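Long-range contact in beta-mannosidase GH2 (Hypocrea lixii, PDB 4UOJ), which probably hydrolyses terminal beta-linked mannose residues from the non-reducing ends of mannosides, as a glycoside hydrolase of family 2: residues G564-D569 and Y586-F591. Residues are numbered along the deposited sequence; the frame is centred on the assembly and turned at random.
Sequences GHIYGD and YPVGRF. With NA (sodium ion), chain B.
At the entrance to two neighbouring strands of what is probably the (beta/alpha)8 barrel of this family 2 glycosidase, Arg590 reaches across to the backbone of Ile566 and Gly568. Both segments run as loops into strands 569-572 and 591-595, so the contact lies where these strands begin, the end of such a barrel remote from its usual catalytic face. Arg590 NH2 donates to Ile566 O at 2.7 Å, the oxygen standing somewhat out of the guanidinium plane. Arg590 NE gives Ile566 O a weak second bond of 3.2 Å. A bend at chi2 (-70°) folds the chain back over Ile566, whose CG2 sits over one face of the guanidinium, 3.5 Å from Arg590 NE. Beyond the two segments, NH2 also bonds Thr368 O and NH1 bonds Glu698 O, which ties three loops to one cation and fixes its rotation. A leucine in place of Arg590 would probably leave the carbonyl oxygens of Ile566, Thr368 and Glu698 without their guanidinium N-H donors and the loops less firmly joined. The backbone adds a bond from Arg590 N to Gly568 O at 3.2 Å. Ile566 CD1 packs against Val588 CG1 at 3.9 Å, and toward the strands the CB atoms of Asp569 and Phe591 approach to 3.8 Å.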
ATOM      1  N   GLY A 564     -20.111 -19.390  16.486  1.00 62.49           N
ATOM      2  CA  GLY A 564     -21.126 -18.477  15.964  1.00 63.14           C
ATOM      3  C   GLY A 564     -20.699 -17.022  15.957  1.00 63.77           C
ATOM      4  O   GLY A 564     -21.233 -16.225  15.175  1.00 63.80           O
ATOM      5  N   HIS A 565     -19.737 -16.676  16.827  1.00 57.32           N
ATOM      6  CA  HIS A 565     -19.195 -15.322  16.940  1.00 55.42           C
ATOM      7  C   HIS A 565     -18.185 -15.040  15.835  1.00 54.10           C
ATOM      8  O   HIS A 565     -17.489 -15.941  15.384  1.00 55.58           O
ATOM      9  CB  HIS A 565     -18.532 -15.122  18.300  1.00 56.07           C
ATOM     10  CG  HIS A 565     -19.462 -15.173  19.471  1.00 59.36           C
ATOM     11  ND1 HIS A 565     -19.312 -14.323  20.546  1.00 60.72           N
ATOM     12  CD2 HIS A 565     -20.517 -15.981  19.727  1.00 59.66           C
ATOM     13  CE1 HIS A 565     -20.258 -14.627  21.416  1.00 61.08           C
ATOM     14  NE2 HIS A 565     -21.014 -15.611  20.948  1.00 61.42           N
ATOM     15  N   ILE A 566     -18.111 -13.779  15.413  1.00 51.27           N
ATOM     16  CA  ILE A 566     -17.224 -13.331  14.341  1.00 49.48           C
ATOM     17  C   ILE A 566     -16.136 -12.411  14.906  1.00 49.94           C
ATOM     18  O   ILE A 566     -16.424 -11.479  15.652  1.00 49.22           O
ATOM     19  CB  ILE A 566     -18.028 -12.685  13.192  1.00 50.80           C
ATOM     20  CG1 ILE A 566     -18.979 -13.737  12.568  1.00 53.19           C
ATOM     21  CG2 ILE A 566     -17.099 -12.054  12.130  1.00 50.22           C
ATOM     22  CD1 ILE A 566     -20.136 -13.171  11.728  1.00 59.35           C
ATOM     23  N   TYR A 567     -14.879 -12.695  14.545  1.00 47.93           N
ATOM     24  CA  TYR A 567     -13.718 -11.940  15.001  1.00 46.63           C
ATOM     25  C   TYR A 567     -12.765 -11.626  13.852  1.00 47.81           C
ATOM     26  O   TYR A 567     -12.589 -12.430  12.938  1.00 47.68           O
ATOM     27  CB  TYR A 567     -12.933 -12.737  16.062  1.00 47.21           C
ATOM     28  CG  TYR A 567     -13.750 -13.379  17.151  1.00 48.05           C
ATOM     29  CD1 TYR A 567     -14.256 -14.661  17.003  1.00 49.94           C
ATOM     30  CD2 TYR A 567     -13.987 -12.726  18.348  1.00 49.13           C
ATOM     31  CE1 TYR A 567     -15.002 -15.269  18.022  1.00 51.77           C
ATOM     32  CE2 TYR A 567     -14.721 -13.326  19.376  1.00 50.51           C
ATOM     33  CZ  TYR A 567     -15.216 -14.605  19.217  1.00 53.14           C
ATOM     34  OH  TYR A 567     -15.934 -15.198  20.232  1.00 53.73           O
ATOM     35  N   GLY A 568     -12.134 -10.465  13.952  1.00 46.91           N
ATOM     36  CA  GLY A 568     -11.075 -10.017  13.057  1.00 46.49           C
ATOM     37  C   GLY A 568     -11.364  -9.762  11.593  1.00 47.19           C
ATOM     38  O   GLY A 568     -12.509  -9.723  11.152  1.00 48.50           O
ATOM     39  N   ASP A 569     -10.281  -9.539  10.859  1.00 43.22           N
ATOM     40  CA  ASP A 569     -10.298  -9.293   9.430  1.00 42.91           C
ATOM     41  C   ASP A 569     -10.053 -10.595   8.677  1.00 44.95           C
ATOM     42  O   ASP A 569      -9.679 -11.592   9.282  1.00 46.09           O
ATOM     43  CB  ASP A 569      -9.289  -8.187   9.036  1.00 42.90           C
ATOM     44  CG  ASP A 569      -7.828  -8.463   9.407  1.00 45.16           C
ATOM     45  OD1 ASP A 569      -7.571  -9.408  10.186  1.00 44.50           O
ATOM     46  OD2 ASP A 569      -6.947  -7.700   8.944  1.00 44.77           O
ATOM     47  N   TYR A 586     -16.420 -17.972   0.281  1.00 47.41           N
ATOM     48  CA  TYR A 586     -15.868 -16.711   0.772  1.00 47.21           C
ATOM     49  C   TYR A 586     -15.948 -16.585   2.305  1.00 50.08           C
ATOM     50  O   TYR A 586     -16.918 -17.047   2.919  1.00 50.33           O
ATOM     51  CB  TYR A 586     -16.529 -15.499   0.090  1.00 46.35           C
ATOM     52  CG  TYR A 586     -16.403 -15.417  -1.425  1.00 45.59           C
ATOM     53  CD1 TYR A 586     -15.440 -16.156  -2.111  1.00 45.22           C
ATOM     54  CD2 TYR A 586     -17.213 -14.557  -2.162  1.00 44.72           C
ATOM     55  CE1 TYR A 586     -15.335 -16.088  -3.491  1.00 44.75           C
ATOM     56  CE2 TYR A 586     -17.111 -14.475  -3.544  1.00 45.94           C
ATOM     57  CZ  TYR A 586     -16.168 -15.239  -4.207  1.00 47.75           C
ATOM     58  OH  TYR A 586     -16.058 -15.119  -5.560  1.00 46.46           O
ATOM     59  N   PRO A 587     -14.936 -15.951   2.941  1.00 47.75           N
ATOM     60  CA  PRO A 587     -14.973 -15.836   4.413  1.00 48.03           C
ATOM     61  C   PRO A 587     -15.912 -14.746   4.936  1.00 49.09           C
ATOM     62  O   PRO A 587     -15.986 -13.659   4.351  1.00 47.78           O
ATOM     63  CB  PRO A 587     -13.513 -15.544   4.778  1.00 47.36           C
ATOM     64  CG  PRO A 587     -12.975 -14.828   3.581  1.00 48.80           C
ATOM     65  CD  PRO A 587     -13.697 -15.366   2.375  1.00 46.79           C
ATOM     66  N   VAL A 588     -16.606 -15.049   6.049  1.00 47.34           N
ATOM     67  CA  VAL A 588     -17.512 -14.116   6.713  1.00 46.71           C
ATOM     68  C   VAL A 588     -16.736 -13.480   7.852  1.00 48.35           C
ATOM     69  O   VAL A 588     -16.394 -14.153   8.818  1.00 49.35           O
ATOM     70  CB  VAL A 588     -18.822 -14.781   7.186  1.00 49.57           C
ATOM     71  CG1 VAL A 588     -19.721 -13.772   7.888  1.00 49.87           C
ATOM     72  CG2 VAL A 588     -19.565 -15.409   6.006  1.00 50.46           C
ATOM     73  N   GLY A 589     -16.395 -12.200   7.682  1.00 46.86           N
ATOM     74  CA  GLY A 589     -15.607 -11.446   8.658  1.00 44.50           C
ATOM     75  C   GLY A 589     -16.030 -10.010   8.794  1.00 43.72           C
ATOM     76  O   GLY A 589     -17.038  -9.593   8.223  1.00 43.24           O
ATOM     77  N   ARG A 590     -15.312  -9.293   9.631  1.00 41.83           N
ATOM     78  CA  ARG A 590     -15.473  -7.860   9.818  1.00 42.66           C
ATOM     79  C   ARG A 590     -14.912  -6.946   8.741  1.00 43.19           C
ATOM     80  O   ARG A 590     -15.401  -5.878   8.531  1.00 41.86           O
ATOM     81  CB  ARG A 590     -14.941  -7.446  11.184  1.00 42.72           C
ATOM     82  CG  ARG A 590     -15.391  -8.319  12.317  1.00 45.58           C
ATOM     83  CD  ARG A 590     -16.852  -8.170  12.642  1.00 45.84           C
ATOM     84  NE  ARG A 590     -17.176  -8.946  13.817  1.00 47.09           N
ATOM     85  CZ  ARG A 590     -18.385  -9.115  14.299  1.00 52.02           C
ATOM     86  NH1 ARG A 590     -19.427  -8.574  13.709  1.00 46.71           N
ATOM     87  NH2 ARG A 590     -18.540  -9.855  15.363  1.00 47.71           N
ATOM     88  N   PHE A 591     -13.815  -7.366   8.148  1.00 42.41           N
ATOM     89  CA  PHE A 591     -13.026  -6.556   7.248  1.00 40.78           C
ATOM     90  C   PHE A 591     -12.233  -7.499   6.387  1.00 43.12           C
ATOM     91  O   PHE A 591     -11.810  -8.521   6.860  1.00 42.93           O
ATOM     92  CB  PHE A 591     -12.061  -5.771   8.102  1.00 41.26           C
ATOM     93  CG  PHE A 591     -11.478  -4.578   7.447  1.00 40.56           C
ATOM     94  CD1 PHE A 591     -10.414  -4.695   6.604  1.00 41.37           C
ATOM     95  CD2 PHE A 591     -11.932  -3.348   7.760  1.00 41.44           C
ATOM     96  CE1 PHE A 591      -9.850  -3.604   6.028  1.00 41.13           C
ATOM     97  CE2 PHE A 591     -11.377  -2.242   7.197  1.00 43.01           C
ATOM     98  CZ  PHE A 591     -10.322  -2.364   6.333  1.00 40.87           C
TER
HETATM   99 NA    NA B1021     -23.857 -15.992  21.490  1.00 48.61          NA